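Long-range contact in flavin-dependent monooxygenase, oxygenase subunit HsaA (Rhodococcus sp., PDB 2RFQ), which catalyses the FMNH2-dependent ortho-hydroxylation of the phenolic secosteroid 3-HSA to the catechol 3,4-DHSA during bacterial cholesterol breakdown: residues A63-R73 with W294-Y305. Sequence-based numbering, arbitrary orientation.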
ATOM      1  N   ALA A  63      21.850 -14.710  28.903  1.00  8.75           N
ATOM      2  CA  ALA A  63      22.480 -13.802  27.959  1.00  9.23           C
ATOM      3  C   ALA A  63      21.719 -12.500  27.793  1.00  8.98           C
ATOM      4  O   ALA A  63      20.528 -12.427  28.106  1.00 10.18           O
ATOM      5  CB  ALA A  63      22.601 -14.493  26.596  1.00 10.33           C
ATOM      6  N   ASP A  64      22.417 -11.485  27.291  1.00  9.17           N
ATOM      7  CA  ASP A  64      21.794 -10.325  26.634  1.00  8.72           C
ATOM      8  C   ASP A  64      20.705 -10.855  25.680  1.00  8.17           C
ATOM      9  O   ASP A  64      20.981 -11.687  24.820  1.00  8.26           O
ATOM     10  CB  ASP A  64      22.917  -9.620  25.847  1.00  8.78           C
ATOM     11  CG  ASP A  64      22.479  -8.334  25.160  1.00 10.19           C
ATOM     12  OD1 ASP A  64      21.282  -8.146  24.854  1.00  8.75           O
ATOM     13  OD2 ASP A  64      23.382  -7.511  24.934  1.00 12.40           O
ATOM     14  N   PRO A  65      19.446 -10.409  25.847  1.00  7.21           N
ATOM     15  CA  PRO A  65      18.365 -10.952  25.008  1.00  7.44           C
ATOM     16  C   PRO A  65      18.561 -10.691  23.530  1.00  7.41           C
ATOM     17  O   PRO A  65      18.056 -11.473  22.717  1.00  7.61           O
ATOM     18  CB  PRO A  65      17.081 -10.288  25.562  1.00  7.21           C
ATOM     19  CG  PRO A  65      17.589  -9.066  26.291  1.00  7.25           C
ATOM     20  CD  PRO A  65      18.957  -9.425  26.829  1.00  7.59           C
ATOM     21  N   VAL A  66      19.316  -9.644  23.175  1.00  7.39           N
ATOM     22  CA  VAL A  66      19.578  -9.387  21.746  1.00  7.61           C
ATOM     23  C   VAL A  66      20.399 -10.544  21.157  1.00  7.78           C
ATOM     24  O   VAL A  66      20.206 -10.927  20.018  1.00  7.88           O
ATOM     25  CB  VAL A  66      20.211  -8.020  21.470  1.00  7.49           C
ATOM     26  CG1 VAL A  66      20.567  -7.884  19.978  1.00  8.05           C
ATOM     27  CG2 VAL A  66      19.227  -6.909  21.884  1.00  9.31           C
ATOM     28  N   LEU A  67      21.312 -11.101  21.936  1.00  7.29           N
ATOM     29  CA  LEU A  67      22.074 -12.258  21.452  1.00  7.76           C
ATOM     30  C   LEU A  67      21.122 -13.422  21.147  1.00  8.22           C
ATOM     31  O   LEU A  67      21.237 -14.058  20.098  1.00  8.45           O
ATOM     32  CB  LEU A  67      23.128 -12.673  22.490  1.00  7.64           C
ATOM     33  CG  LEU A  67      23.839 -14.003  22.187  1.00  7.93           C
ATOM     34  CD1 LEU A  67      24.589 -14.035  20.877  1.00  8.06           C
ATOM     35  CD2 LEU A  67      24.802 -14.353  23.316  1.00  8.35           C
ATOM     36  N   PHE A  68      20.170 -13.667  22.045  1.00  7.91           N
ATOM     37  CA  PHE A  68      19.209 -14.752  21.852  1.00  8.00           C
ATOM     38  C   PHE A  68      18.402 -14.528  20.564  1.00  8.49           C
ATOM     39  O   PHE A  68      18.291 -15.448  19.725  1.00  7.38           O
ATOM     40  CB  PHE A  68      18.257 -14.882  23.047  1.00  8.07           C
ATOM     41  CG  PHE A  68      17.188 -15.915  22.834  1.00  8.08           C
ATOM     42  CD1 PHE A  68      17.485 -17.271  22.954  1.00  8.58           C
ATOM     43  CD2 PHE A  68      15.882 -15.529  22.498  1.00 10.03           C
ATOM     44  CE1 PHE A  68      16.498 -18.246  22.744  1.00 10.57           C
ATOM     45  CE2 PHE A  68      14.895 -16.504  22.254  1.00 11.32           C
ATOM     46  CZ  PHE A  68      15.204 -17.852  22.385  1.00 10.66           C
ATOM     47  N   TYR A  69      17.855 -13.314  20.380  1.00  7.68           N
ATOM     48  CA  TYR A  69      17.031 -13.085  19.184  1.00  7.45           C
ATOM     49  C   TYR A  69      17.860 -13.086  17.897  1.00  7.41           C
ATOM     50  O   TYR A  69      17.357 -13.471  16.836  1.00  8.02           O
ATOM     51  CB  TYR A  69      16.171 -11.824  19.304  1.00  7.50           C
ATOM     52  CG  TYR A  69      15.179 -11.899  20.431  1.00  8.12           C
ATOM     53  CD1 TYR A  69      14.209 -12.903  20.478  1.00  8.37           C
ATOM     54  CD2 TYR A  69      15.232 -10.972  21.472  1.00  9.03           C
ATOM     55  CE1 TYR A  69      13.298 -12.982  21.542  1.00 10.05           C
ATOM     56  CE2 TYR A  69      14.321 -11.025  22.538  1.00  9.51           C
ATOM     57  CZ  TYR A  69      13.357 -12.019  22.557  1.00  8.96           C
ATOM     58  OH  TYR A  69      12.468 -12.052  23.625  1.00  9.21           O
ATOM     59  N   SER A  70      19.131 -12.693  18.007  1.00  6.66           N
ATOM     60  CA  SER A  70      20.071 -12.734  16.871  1.00  7.72           C
ATOM     61  C   SER A  70      20.307 -14.184  16.456  1.00  7.84           C
ATOM     62  O   SER A  70      20.365 -14.489  15.258  1.00  8.92           O
ATOM     63  CB  SER A  70      21.384 -12.055  17.262  1.00  8.35           C
ATOM     64  OG  SER A  70      21.128 -10.670  17.470  1.00  9.89           O
ATOM     65  N   ALA A  71      20.405 -15.071  17.444  1.00  7.26           N
ATOM     66  CA  ALA A  71      20.586 -16.517  17.180  1.00  7.61           C
ATOM     67  C   ALA A  71      19.350 -17.088  16.493  1.00  6.77           C
ATOM     68  O   ALA A  71      19.444 -17.836  15.507  1.00  7.33           O
ATOM     69  CB  ALA A  71      20.886 -17.256  18.474  1.00  8.26           C
ATOM     70  N   VAL A  72      18.182 -16.691  17.000  1.00  6.74           N
ATOM     71  CA  VAL A  72      16.909 -17.077  16.392  1.00  7.09           C
ATOM     72  C   VAL A  72      16.813 -16.635  14.937  1.00  7.17           C
ATOM     73  O   VAL A  72      16.463 -17.440  14.055  1.00  8.19           O
ATOM     74  CB  VAL A  72      15.733 -16.517  17.197  1.00  6.73           C
ATOM     75  CG1 VAL A  72      14.404 -16.697  16.423  1.00  7.76           C
ATOM     76  CG2 VAL A  72      15.647 -17.308  18.504  1.00  8.08           C
ATOM     77  N   ARG A  73      17.128 -15.365  14.712  1.00  7.55           N
ATOM     78  CA  ARG A  73      17.119 -14.801  13.363  0.50  6.97           C
ATOM     79  C   ARG A  73      17.972 -15.646  12.426  1.00  8.17           C
ATOM     80  O   ARG A  73      17.541 -15.988  11.314  1.00  8.49           O
ATOM     81  CB  ARG A  73      17.627 -13.366  13.364  0.50  7.51           C
ATOM     82  CG  ARG A  73      17.511 -12.715  12.012  0.50  4.87           C
ATOM     83  CD  ARG A  73      18.089 -11.338  12.059  0.50  2.00           C
ATOM     84  NE  ARG A  73      19.542 -11.396  11.982  0.50  4.77           N
ATOM     85  CZ  ARG A  73      20.318 -10.354  11.657  0.50  7.88           C
ATOM     86  NH1 ARG A  73      19.791  -9.153  11.373  0.50  5.61           N
ATOM     87  NH2 ARG A  73      21.637 -10.506  11.619  0.50 12.55           N
ATOM     88  N   TRP A 294      14.164  -5.496  11.716  1.00  6.60           N
ATOM     89  CA  TRP A 294      15.184  -5.934  12.662  1.00  7.43           C
ATOM     90  C   TRP A 294      15.703  -4.801  13.564  1.00  7.50           C
ATOM     91  O   TRP A 294      15.854  -4.984  14.764  1.00  7.65           O
ATOM     92  CB  TRP A 294      16.340  -6.609  11.926  1.00  8.74           C
ATOM     93  CG  TRP A 294      17.384  -7.090  12.897  1.00  8.51           C
ATOM     94  CD1 TRP A 294      18.641  -6.570  13.078  1.00 11.17           C
ATOM     95  CD2 TRP A 294      17.232  -8.131  13.873  1.00 10.11           C
ATOM     96  NE1 TRP A 294      19.292  -7.244  14.101  1.00 12.27           N
ATOM     97  CE2 TRP A 294      18.451  -8.203  14.601  1.00 10.70           C
ATOM     98  CE3 TRP A 294      16.179  -9.013  14.201  1.00 11.87           C
ATOM     99  CZ2 TRP A 294      18.662  -9.135  15.637  1.00 12.22           C
ATOM    100  CZ3 TRP A 294      16.395  -9.957  15.234  1.00 12.07           C
ATOM    101  CH2 TRP A 294      17.632  -9.990  15.938  1.00 11.20           C
ATOM    102  N   ARG A 295      15.956  -3.630  12.982  1.00  6.96           N
ATOM    103  CA  ARG A 295      16.440  -2.485  13.781  1.00  6.59           C
ATOM    104  C   ARG A 295      15.481  -2.155  14.902  1.00  6.64           C
ATOM    105  O   ARG A 295      15.905  -1.958  16.032  1.00  7.42           O
ATOM    106  CB  ARG A 295      16.640  -1.266  12.904  1.00  8.30           C
ATOM    107  CG  ARG A 295      17.937  -1.309  12.096  1.00  7.82           C
ATOM    108  CD  ARG A 295      18.095   0.011  11.370  1.00  7.41           C
ATOM    109  NE  ARG A 295      19.189  -0.008  10.392  1.00  7.75           N
ATOM    110  CZ  ARG A 295      20.459   0.270  10.696  1.00 10.56           C
ATOM    111  NH1 ARG A 295      20.814   0.620  11.936  1.00  9.97           N
ATOM    112  NH2 ARG A 295      21.395   0.202   9.757  1.00 15.26           N
ATOM    113  N   GLN A 296      14.182  -2.129  14.595  1.00  6.46           N
ATOM    114  CA  GLN A 296      13.200  -1.828  15.661  1.00  7.21           C
ATOM    115  C   GLN A 296      13.033  -2.983  16.644  1.00  6.82           C
ATOM    116  O   GLN A 296      13.007  -2.777  17.876  1.00  7.00           O
ATOM    117  CB  GLN A 296      11.855  -1.462  15.040  1.00  7.70           C
ATOM    118  CG  GLN A 296      11.976  -0.186  14.217  1.00  8.40           C
ATOM    119  CD  GLN A 296      10.640   0.344  13.758  1.00  8.70           C
ATOM    120  OE1 GLN A 296       9.866  -0.367  13.097  1.00  7.35           O
ATOM    121  NE2 GLN A 296      10.351   1.612  14.115  1.00  7.60           N
ATOM    122  N   LEU A 297      12.917  -4.201  16.115  1.00  6.67           N
ATOM    123  CA  LEU A 297      12.687  -5.352  16.978  1.00  7.50           C
ATOM    124  C   LEU A 297      13.836  -5.563  17.958  1.00  7.73           C
ATOM    125  O   LEU A 297      13.616  -5.718  19.157  1.00  8.42           O
ATOM    126  CB  LEU A 297      12.464  -6.615  16.130  1.00  7.78           C
ATOM    127  CG  LEU A 297      11.937  -7.815  16.916  1.00  7.94           C
ATOM    128  CD1 LEU A 297      10.436  -7.634  17.265  1.00  9.28           C
ATOM    129  CD2 LEU A 297      12.122  -9.043  16.075  1.00  8.55           C
ATOM    130  N   SER A 298      15.060  -5.555  17.442  1.00  7.97           N
ATOM    131  CA  SER A 298      16.224  -5.686  18.301  1.00  8.89           C
ATOM    132  C   SER A 298      16.483  -4.406  19.121  1.00  8.49           C
ATOM    133  O   SER A 298      16.905  -4.473  20.297  1.00  9.04           O
ATOM    134  CB  SER A 298      17.431  -6.105  17.468  1.00  8.67           C
ATOM    135  OG  SER A 298      17.874  -5.080  16.603  1.00 10.37           O
ATOM    136  N   GLY A 299      16.196  -3.243  18.518  1.00  8.49           N
ATOM    137  CA  GLY A 299      16.396  -1.932  19.176  1.00  7.82           C
ATOM    138  C   GLY A 299      15.592  -1.756  20.450  1.00  7.80           C
ATOM    139  O   GLY A 299      16.126  -1.300  21.483  1.00  8.72           O
ATOM    140  N   ASN A 300      14.300  -2.069  20.384  1.00  7.84           N
ATOM    141  CA  ASN A 300      13.462  -1.936  21.564  1.00  7.55           C
ATOM    142  C   ASN A 300      13.911  -2.903  22.666  1.00  7.86           C
ATOM    143  O   ASN A 300      13.929  -2.544  23.833  1.00  7.87           O
ATOM    144  CB  ASN A 300      11.990  -2.153  21.201  1.00  7.87           C
ATOM    145  CG  ASN A 300      11.427  -1.045  20.346  1.00  8.28           C
ATOM    146  OD1 ASN A 300      10.648  -1.312  19.394  1.00  9.01           O
ATOM    147  ND2 ASN A 300      11.761   0.199  20.673  1.00  6.69           N
ATOM    148  N   VAL A 301      14.274  -4.130  22.276  1.00  7.51           N
ATOM    149  CA  VAL A 301      14.803  -5.089  23.255  1.00  7.23           C
ATOM    150  C   VAL A 301      16.083  -4.528  23.901  1.00  7.94           C
ATOM    151  O   VAL A 301      16.232  -4.542  25.126  1.00  7.40           O
ATOM    152  CB  VAL A 301      15.056  -6.473  22.614  1.00  7.73           C
ATOM    153  CG1 VAL A 301      15.906  -7.321  23.538  1.00  7.79           C
ATOM    154  CG2 VAL A 301      13.707  -7.177  22.369  1.00  8.18           C
ATOM    155  N   ALA A 302      16.989  -4.027  23.066  1.00  7.09           N
ATOM    156  CA  ALA A 302      18.250  -3.450  23.590  1.00  8.32           C
ATOM    157  C   ALA A 302      18.005  -2.283  24.584  1.00  8.84           C
ATOM    158  O   ALA A 302      18.675  -2.172  25.632  1.00  8.70           O
ATOM    159  CB  ALA A 302      19.147  -3.005  22.419  1.00  9.30           C
ATOM    160  N   ASP A 303      17.055  -1.417  24.252  1.00  8.94           N
ATOM    161  CA  ASP A 303      16.731  -0.272  25.103  1.00  9.43           C
ATOM    162  C   ASP A 303      16.157  -0.723  26.431  1.00  9.15           C
ATOM    163  O   ASP A 303      16.551  -0.221  27.497  1.00  8.53           O
ATOM    164  CB  ASP A 303      15.767   0.666  24.379  1.00  9.80           C
ATOM    165  CG  ASP A 303      16.438   1.439  23.243  1.00 12.50           C
ATOM    166  OD1 ASP A 303      17.658   1.291  23.016  1.00 14.18           O
ATOM    167  OD2 ASP A 303      15.732   2.238  22.608  1.00 18.89           O
ATOM    168  N   GLU A 304      15.236  -1.690  26.400  1.00  8.32           N
ATOM    169  CA  GLU A 304      14.697  -2.209  27.664  1.00  7.55           C
ATOM    170  C   GLU A 304      15.828  -2.790  28.515  1.00  6.60           C
ATOM    171  O   GLU A 304      15.938  -2.505  29.714  1.00  6.93           O
ATOM    172  CB  GLU A 304      13.622  -3.272  27.422  1.00  7.89           C
ATOM    173  CG  GLU A 304      12.398  -2.770  26.619  1.00  6.51           C
ATOM    174  CD  GLU A 304      11.306  -3.800  26.492  1.00  9.09           C
ATOM    175  OE1 GLU A 304      11.508  -4.960  26.907  1.00  7.92           O
ATOM    176  OE2 GLU A 304      10.225  -3.444  25.952  1.00  8.11           O
ATOM    177  N   TYR A 305      16.678  -3.598  27.885  1.00  6.53           N
ATOM    178  CA  TYR A 305      17.732  -4.325  28.611  1.00  6.21           C
ATOM    179  C   TYR A 305      18.747  -3.357  29.200  1.00  5.67           C
ATOM    180  O   TYR A 305      19.202  -3.530  30.335  1.00  5.80           O
ATOM    181  CB  TYR A 305      18.424  -5.311  27.666  1.00  6.40           C
ATOM    182  CG  TYR A 305      19.402  -6.232  28.346  1.00  6.77           C
ATOM    183  CD1 TYR A 305      18.986  -7.116  29.367  1.00  4.92           C
ATOM    184  CD2 TYR A 305      20.753  -6.236  27.967  1.00  6.86           C
ATOM    185  CE1 TYR A 305      19.895  -7.981  29.992  1.00  6.03           C
ATOM    186  CE2 TYR A 305      21.657  -7.097  28.572  1.00  7.53           C
ATOM    187  CZ  TYR A 305      21.232  -7.961  29.576  1.00  7.04           C
ATOM    188  OH  TYR A 305      22.147  -8.798  30.169  1.00  8.30           O
TER
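Chi1 of Arg73 (-175°) swings CG away from the backbone N, as it does in Trp294, and the two side chains reach across between their helices. In the Arg73 conformer described here, one of two modelled, the extended chi1 and chi2 put CD over the six-membered ring of the indole, 3.7 Å from its centroid in a CH-pi contact. The bend at chi3 then turns the guanidinium over the five-membered ring, with CZ 4.1 Å from that centroid, a cation-pi pair with the planes 38° apart. The opposite indole face rests on Ser298 CB, and Ser70 OG meets the ring edge at CZ2 (3.4 Å). Replacing Trp294 by alanine removes the indole and would probably leave the Arg73 guanidinium without this aromatic bed and open a gap beside Tyr69 and Ser70. The helices run nearly antiparallel (158°), joining the N-terminal helical domain of the acyl-CoA dehydrogenase fold to its C-terminal helical bundle. Midway, Val301 CG1 packs against Pro65 CG and Val66 CG2, both at 3.7 Å, and its CG2 touches the Tyr69 ring, whose hydroxyl bonds to Ile236 O. At the far end Pro65 CD lies over the centre of the Tyr305 ring (3.4 Å), beside Asp64, whose OD1 caps the helix through Val66 N (3.0 Å).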